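Local coordinates for protein GCN5-related N-acetyltransferase (Kribbella flavida, PDB 4H89) that probably acts as an acyltransferase of the GNAT superfamily, transferring an acyl group, probably acetyl, at residues Thr63-Ala68 and Arg107-Asp112; Asn77-Arg82 and Val89-Phe94; Ala129-Asn134 and Gly162-His167. All coordinates share one frame; numbering follows the deposited sequence. Where two conformers were deposited one is given.

Contact 1 (Thr63-Ala68 and Arg107-Asp112)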
# COMPACT_ATOMS: atom_id res chain seq x y z
N THR A 63 -16.03 4.41 11.30
CA THR A 63 -17.31 4.01 11.86
C THR A 63 -17.13 3.02 12.99
O THR A 63 -16.07 2.40 13.11
CB THR A 63 -18.20 3.34 10.82
OG1 THR A 63 -17.56 2.17 10.34
CG2 THR A 63 -18.47 4.29 9.67
N VAL A 64 -18.19 2.90 13.78
CA VAL A 64 -18.31 1.80 14.76
C VAL A 64 -19.62 1.08 14.50
O VAL A 64 -20.61 1.70 14.07
CB VAL A 64 -18.22 2.24 16.23
CG1 VAL A 64 -16.81 2.62 16.58
CG2 VAL A 64 -19.21 3.34 16.54
N ALA A 65 -19.62 -0.21 14.82
CA ALA A 65 -20.86 -0.99 14.93
C ALA A 65 -21.13 -1.10 16.44
O ALA A 65 -20.24 -1.48 17.21
CB ALA A 65 -20.64 -2.36 14.39
N VAL A 66 -22.35 -0.77 16.85
CA VAL A 66 -22.76 -0.75 18.21
C VAL A 66 -24.03 -1.52 18.41
O VAL A 66 -24.88 -1.60 17.55
CB VAL A 66 -22.95 0.68 18.72
CG1 VAL A 66 -21.64 1.44 18.84
CG2 VAL A 66 -24.02 1.45 17.98
N ASP A 67 -24.14 -2.12 19.60
CA ASP A 67 -25.38 -2.79 19.98
C ASP A 67 -26.35 -1.78 20.58
O ASP A 67 -26.07 -0.59 20.66
CB ASP A 67 -25.10 -4.00 20.88
CG ASP A 67 -24.70 -3.64 22.28
OD1 ASP A 67 -24.72 -2.44 22.68
OD2 ASP A 67 -24.35 -4.64 22.98
N ALA A 68 -27.49 -2.28 21.09
CA ALA A 68 -28.53 -1.37 21.56
C ALA A 68 -28.18 -0.68 22.87
O ALA A 68 -28.83 0.28 23.22
CB ALA A 68 -29.86 -2.10 21.69
N ARG A 107 -20.32 -7.83 7.98
CA ARG A 107 -21.17 -7.53 6.85
C ARG A 107 -21.76 -6.13 6.96
O ARG A 107 -21.78 -5.38 5.99
CB ARG A 107 -22.32 -8.53 6.72
CG ARG A 107 -23.14 -8.36 5.45
CD ARG A 107 -24.63 -8.65 5.62
NE ARG A 107 -25.27 -7.86 6.68
CZ ARG A 107 -25.69 -6.59 6.57
NH1 ARG A 107 -25.58 -5.89 5.45
NH2 ARG A 107 -26.23 -6.02 7.62
N ALA A 108 -22.26 -5.77 8.14
CA ALA A 108 -22.85 -4.49 8.32
C ALA A 108 -21.84 -3.38 8.09
O ALA A 108 -22.13 -2.37 7.44
CB ALA A 108 -23.44 -4.40 9.71
N LEU A 109 -20.65 -3.53 8.66
CA LEU A 109 -19.61 -2.51 8.48
C LEU A 109 -19.24 -2.37 7.01
O LEU A 109 -19.06 -1.24 6.54
CB LEU A 109 -18.38 -2.86 9.33
CG LEU A 109 -18.47 -2.71 10.83
CD1 LEU A 109 -17.28 -3.42 11.46
CD2 LEU A 109 -18.49 -1.24 11.19
N CYS A 110 -19.08 -3.48 6.31
CA CYS A 110 -18.66 -3.38 4.92
C CYS A 110 -19.77 -2.86 4.03
O CYS A 110 -19.49 -2.08 3.12
CB CYS A 110 -18.15 -4.73 4.43
SG CYS A 110 -17.34 -4.65 2.81
N GLN A 111 -21.00 -3.28 4.24
CA GLN A 111 -22.09 -2.72 3.45
C GLN A 111 -22.20 -1.21 3.65
O GLN A 111 -22.41 -0.46 2.72
CB GLN A 111 -23.42 -3.39 3.78
CG GLN A 111 -24.56 -2.92 2.89
CD GLN A 111 -24.32 -3.26 1.43
OE1 GLN A 111 -24.09 -4.40 1.12
NE2 GLN A 111 -24.24 -2.26 0.56
N ASP A 112 -22.09 -0.78 4.90
CA ASP A 112 -22.12 0.65 5.20
C ASP A 112 -20.97 1.37 4.47
O ASP A 112 -21.16 2.47 3.94
CB ASP A 112 -22.04 0.89 6.71
CG ASP A 112 -21.99 2.36 7.03
OD1 ASP A 112 -23.07 3.02 7.09
OD2 ASP A 112 -20.86 2.84 7.18
O HOH W 1 -18.72 1.24 7.94
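L109 reaches from helix 105-119 to T63 and A65 on strand 61-66, packing a helix against one face of the central mixed sheet of the GNAT fold. The axes of strand 63-66 and helix 107-112 pass 8.9 Å apart at 143°, so the two elements run roughly antiparallel, and no direct hydrogen bond joins them.

The apolar part rests on one methyl. With CG of L109 anti to its carbonyl carbon (chi1 -72°), the branch is carried out to the strand, where CD2 lies 4.0 Å from CB of A65 and 3.9 Å from the backbone N of the same residue. That methyl also brushes the hydroxyl of T63, OG1 to CD2 being 3.6 Å, the two side chains sliding past each other in opposite directions. The other branch of T63, its CG2, meets OD2 of D112, and this CG2 also touches M78 CE on the next strand.

The polar part runs through a single water. OD2 of D112 is salt-bridged to R61, two residues before T63 on the strand, and takes a water bond as well. The water accepts from T63 OG1 at 2.8 Å and spends its own protons on the helix, donating to the backbone O of L109 at 2.9 Å and to OD2 of D112 at 2.8 Å.

Contact 2 (Asn77-Arg82 and Val89-Phe94)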
# COMPACT_ATOMS: atom_id res chain seq x y z
N ASN A 77 -12.53 1.72 8.97
CA ASN A 77 -12.15 3.00 8.46
C ASN A 77 -11.98 2.87 6.95
O ASN A 77 -11.74 1.78 6.41
CB ASN A 77 -10.94 3.59 9.17
CG ASN A 77 -9.67 2.93 8.76
OD1 ASN A 77 -9.69 1.94 7.99
ND2 ASN A 77 -8.60 3.44 9.22
N MSE A 78 -12.17 4.00 6.28
CA MSE A 78 -12.32 4.06 4.83
C MSE A 78 -11.72 5.36 4.36
O MSE A 78 -11.79 6.38 5.03
CB MSE A 78 -13.81 3.85 4.45
CG MSE A 78 -14.73 4.96 5.02
SE MSE A 78 -16.51 4.24 5.45
CE MSE A 78 -16.01 3.28 6.87
N TYR A 79 -11.16 5.33 3.14
CA TYR A 79 -10.28 6.43 2.72
C TYR A 79 -9.93 6.20 1.25
O TYR A 79 -10.08 5.09 0.77
CB TYR A 79 -8.97 6.44 3.60
CG TYR A 79 -8.46 5.04 3.86
CD1 TYR A 79 -7.66 4.35 2.95
CD2 TYR A 79 -8.81 4.38 5.01
CE1 TYR A 79 -7.26 3.02 3.18
CE2 TYR A 79 -8.42 3.08 5.26
CZ TYR A 79 -7.66 2.40 4.36
OH TYR A 79 -7.31 1.09 4.67
N PRO A 80 -9.36 7.18 0.57
CA PRO A 80 -8.85 6.90 -0.77
C PRO A 80 -7.66 5.93 -0.71
O PRO A 80 -6.77 6.08 0.16
CB PRO A 80 -8.43 8.29 -1.31
CG PRO A 80 -9.14 9.27 -0.40
CD PRO A 80 -9.19 8.59 0.92
N ASN A 81 -7.60 4.96 -1.61
CA ASN A 81 -6.53 3.98 -1.57
C ASN A 81 -5.19 4.57 -1.90
O ASN A 81 -4.19 4.10 -1.41
CB ASN A 81 -6.81 2.80 -2.48
CG ASN A 81 -5.98 1.56 -2.10
OD1 ASN A 81 -5.79 1.27 -0.90
ND2 ASN A 81 -5.50 0.84 -3.09
N ARG A 82 -5.19 5.55 -2.80
CA ARG A 82 -4.00 6.23 -3.25
C ARG A 82 -4.39 7.69 -3.46
O ARG A 82 -5.53 8.00 -3.68
CB ARG A 82 -3.49 5.65 -4.61
CG ARG A 82 -3.00 4.23 -4.44
CD ARG A 82 -2.51 3.51 -5.69
NE ARG A 82 -1.56 2.48 -5.23
CZ ARG A 82 -1.82 1.19 -5.07
NH1 ARG A 82 -0.88 0.41 -4.54
NH2 ARG A 82 -2.98 0.64 -5.49
N VAL A 89 -10.35 5.49 -6.22
CA VAL A 89 -10.51 4.14 -5.71
C VAL A 89 -10.41 4.24 -4.17
O VAL A 89 -9.41 4.72 -3.66
CB VAL A 89 -9.42 3.20 -6.24
CG1 VAL A 89 -9.63 1.80 -5.71
CG2 VAL A 89 -9.38 3.18 -7.75
N ALA A 90 -11.46 3.79 -3.48
CA ALA A 90 -11.46 3.76 -2.02
C ALA A 90 -10.84 2.47 -1.53
O ALA A 90 -10.69 1.51 -2.26
CB ALA A 90 -12.92 3.80 -1.56
N SER A 91 -10.48 2.48 -0.25
CA SER A 91 -10.16 1.24 0.46
C SER A 91 -10.68 1.35 1.86
O SER A 91 -11.25 2.37 2.26
CB SER A 91 -8.66 1.05 0.44
OG SER A 91 -8.28 -0.24 0.97
N ALA A 92 -10.55 0.26 2.60
CA ALA A 92 -11.04 0.21 3.94
C ALA A 92 -10.39 -0.93 4.68
O ALA A 92 -9.85 -1.86 4.09
CB ALA A 92 -12.56 0.01 3.93
N SER A 93 -10.46 -0.82 6.00
CA SER A 93 -10.07 -1.86 6.94
C SER A 93 -11.17 -2.07 7.97
O SER A 93 -11.91 -1.16 8.26
CB SER A 93 -8.78 -1.44 7.68
OG SER A 93 -7.71 -1.22 6.78
N PHE A 94 -11.24 -3.30 8.49
CA PHE A 94 -12.29 -3.72 9.40
C PHE A 94 -11.73 -4.45 10.60
O PHE A 94 -10.80 -5.26 10.45
CB PHE A 94 -13.28 -4.67 8.68
CG PHE A 94 -13.88 -4.05 7.46
CD1 PHE A 94 -15.01 -3.27 7.55
CD2 PHE A 94 -13.26 -4.15 6.22
CE1 PHE A 94 -15.51 -2.61 6.44
CE2 PHE A 94 -13.77 -3.49 5.11
CZ PHE A 94 -14.91 -2.75 5.20
O HOH W 2 -6.21 -0.19 2.87
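Y79 lays its ring over the neighbouring strand and touches S91 and S93. The backbone carbonyl O of S91 stands 3.9 Å above the ring plane, over its centre, while CE1 of Y79 rests 3.7 Å from CB of S91. Beyond the ring, Y79 OH meets OG of S93 in a 3.2 Å hydrogen bond at the ring edge. The first torsion, chi1 40°, sets CG between the backbone N and the carbonyl carbon, and this lays the ring across strand 89-94.

Beneath it, strands 72-80 and 89-96 form an antiparallel hairpin. N77 with S93 and Y79 with S91 are hydrogen-bonded pairs; M78 with A92 is a non-hydrogen-bonded pair whose CB atoms lie 4.1 Å apart on the opposite face from the tyrosine. Past P80 the pairing continues with an almost straight bond (175°) from N81 N to V89 O, 2.7 Å long.

Further out, a water in the plane of the ring lies 2.5 Å from Y79 OH and donates to S91 OG, which also bonds to Q126 O on the next strand. N128 holds OD1 of N81, and helix 105-119 covers M78 and A92 through M113. An alanine in place of Y79 would probably leave S93 OG without this hydroxyl partner and uncover the S91 carbonyl beneath the ring. The tyrosine hydroxyl, the two serines and the water thus form a polar cluster on one face of the hairpin, whereas M78 and A92 give the other face an apolar surface for the helix.

Contact 3 (Ala129-Asn134 and Gly162-His167)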
# COMPACT_ATOMS: atom_id res chain seq x y z
N ALA A 129 -4.53 -6.27 0.50
CA ALA A 129 -3.94 -7.45 1.08
C ALA A 129 -4.92 -8.16 1.97
O ALA A 129 -5.22 -7.72 3.08
CB ALA A 129 -2.72 -7.06 1.88
N VAL A 130 -5.49 -9.22 1.48
CA VAL A 130 -6.40 -10.05 2.20
C VAL A 130 -5.76 -11.44 2.33
O VAL A 130 -5.38 -12.05 1.36
CB VAL A 130 -7.78 -10.19 1.53
CG1 VAL A 130 -8.68 -11.01 2.44
CG2 VAL A 130 -8.37 -8.80 1.23
N VAL A 131 -5.49 -11.86 3.58
CA VAL A 131 -4.76 -13.10 3.81
C VAL A 131 -5.62 -14.25 3.27
O VAL A 131 -6.79 -14.38 3.62
CB VAL A 131 -4.45 -13.30 5.32
CG1 VAL A 131 -3.75 -14.63 5.56
CG2 VAL A 131 -3.60 -12.14 5.86
N GLU A 132 -5.02 -15.12 2.45
CA GLU A 132 -5.83 -16.13 1.77
C GLU A 132 -6.45 -17.19 2.68
O GLU A 132 -7.42 -17.82 2.34
CB GLU A 132 -5.10 -16.79 0.61
CG GLU A 132 -4.04 -17.72 1.06
CD GLU A 132 -3.47 -18.59 -0.06
OE1 GLU A 132 -4.26 -19.17 -0.83
OE2 GLU A 132 -2.25 -18.78 -0.07
N THR A 133 -5.86 -17.34 3.84
CA THR A 133 -6.39 -18.23 4.88
C THR A 133 -7.50 -17.62 5.71
O THR A 133 -8.13 -18.31 6.51
CB THR A 133 -5.26 -18.68 5.82
OG1 THR A 133 -4.57 -17.55 6.30
CG2 THR A 133 -4.25 -19.51 5.04
N ASN A 134 -7.76 -16.34 5.54
CA ASN A 134 -8.82 -15.65 6.27
C ASN A 134 -10.10 -15.85 5.47
O ASN A 134 -10.67 -14.90 4.92
CB ASN A 134 -8.43 -14.20 6.43
CG ASN A 134 -9.38 -13.39 7.28
OD1 ASN A 134 -10.30 -13.92 7.94
ND2 ASN A 134 -9.17 -12.08 7.27
N GLY A 162 2.03 -21.22 7.78
CA GLY A 162 3.29 -20.87 7.16
C GLY A 162 3.12 -19.69 6.20
O GLY A 162 2.22 -18.85 6.37
N TYR A 163 4.00 -19.63 5.22
CA TYR A 163 3.91 -18.55 4.24
C TYR A 163 2.72 -18.79 3.31
O TYR A 163 2.64 -19.83 2.67
CB TYR A 163 5.19 -18.38 3.43
CG TYR A 163 6.38 -17.93 4.24
CD1 TYR A 163 6.52 -16.61 4.64
CD2 TYR A 163 7.36 -18.83 4.64
CE1 TYR A 163 7.61 -16.20 5.39
CE2 TYR A 163 8.45 -18.42 5.38
CZ TYR A 163 8.58 -17.13 5.76
OH TYR A 163 9.63 -16.68 6.51
N VAL A 164 1.79 -17.85 3.30
CA VAL A 164 0.56 -17.92 2.52
C VAL A 164 0.37 -16.64 1.70
O VAL A 164 1.06 -15.61 1.87
CB VAL A 164 -0.67 -18.17 3.43
CG1 VAL A 164 -0.47 -19.47 4.20
CG2 VAL A 164 -0.95 -17.02 4.37
N GLY A 165 -0.56 -16.71 0.76
CA GLY A 165 -0.78 -15.58 -0.16
C GLY A 165 -1.55 -14.42 0.42
O GLY A 165 -2.31 -14.55 1.36
N LEU A 166 -1.34 -13.26 -0.23
CA LEU A 166 -2.14 -12.08 0.00
C LEU A 166 -2.93 -11.74 -1.27
O LEU A 166 -2.33 -11.42 -2.29
CB LEU A 166 -1.24 -10.90 0.41
CG LEU A 166 -0.60 -10.95 1.80
CD1 LEU A 166 0.30 -9.73 1.97
CD2 LEU A 166 -1.66 -11.02 2.91
N HIS A 167 -4.26 -11.82 -1.21
CA HIS A 167 -5.10 -11.47 -2.32
C HIS A 167 -5.14 -9.94 -2.43
O HIS A 167 -5.21 -9.25 -1.41
CB HIS A 167 -6.53 -11.89 -2.09
CG HIS A 167 -6.78 -13.34 -1.97
ND1 HIS A 167 -6.33 -14.32 -2.80
CD2 HIS A 167 -7.59 -13.94 -1.06
CE1 HIS A 167 -6.84 -15.48 -2.40
NE2 HIS A 167 -7.60 -15.27 -1.34
O HOH W 3 -8.87 -17.44 -0.01
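V130 and H167 form an antiparallel hydrogen-bonded pair, V130 N to H167 O at 2.9 Å and H167 N to V130 O at 2.8 Å, and the axes of strands 129-131 and 164-167 pass 4.2 Å apart at 140°. One step on, V131 and L166 make a non-hydrogen-bonded pair, after which E132 N donates to G165 O. The chain then leaves V131 through a type I turn with N134 at the N-cap of helix 135-143.

E132 answers with its side chain. Its CG sits between the backbone N and the carbonyl carbon; this chi1 (73°) aims the otherwise extended side chain at the other strand, where OE2 of E132 accepts from G165 N at 2.8 Å, on the anti side and 24° out of the carboxylate plane. G165 is therefore gripped through both its N and its O by one residue.

On the face of V131 and L166, their methyls CG2 and CD2 meet at 3.7 Å, and V131 CG1 touches CG2 of V164; T133 crosses V164 at about a right angle. On the face of V130 and H167, the imidazole meets E132 obliquely, H167 NE2 lying 3.5 Å from E132 CB. A water in the ring plane is 2.8 Å from NE2 of H167 and donates to E132 O, while ND1 bonds to T151.

R82 of the second subunit packs on A129 and L166. Strands 124-131 and 164-172 are antiparallel neighbours in the C-terminal part of the GNAT sheet, with strand 147-155 outside 164-172.

Overall arrangement
From the N terminus, strand 61-66 opens contact 1, and the chain turns into strand 72-80, pairs with strand 89-96 in contact 2, and only then enters helix 105-119, which closes contact 1. The hairpin of contact 2 therefore lies wholly within the loop of contact 1; F94 packs on C110 and L109. Strand 124-131 follows and opens contact 3, closed by strand 164-172 after helix 135-143 and strand 147-155. Contact 3 comes in series after the other two, its centre about 24 Å from that of contact 1. All three reach one mixed sheet, and contacts 2 and 3 both touch the second subunit.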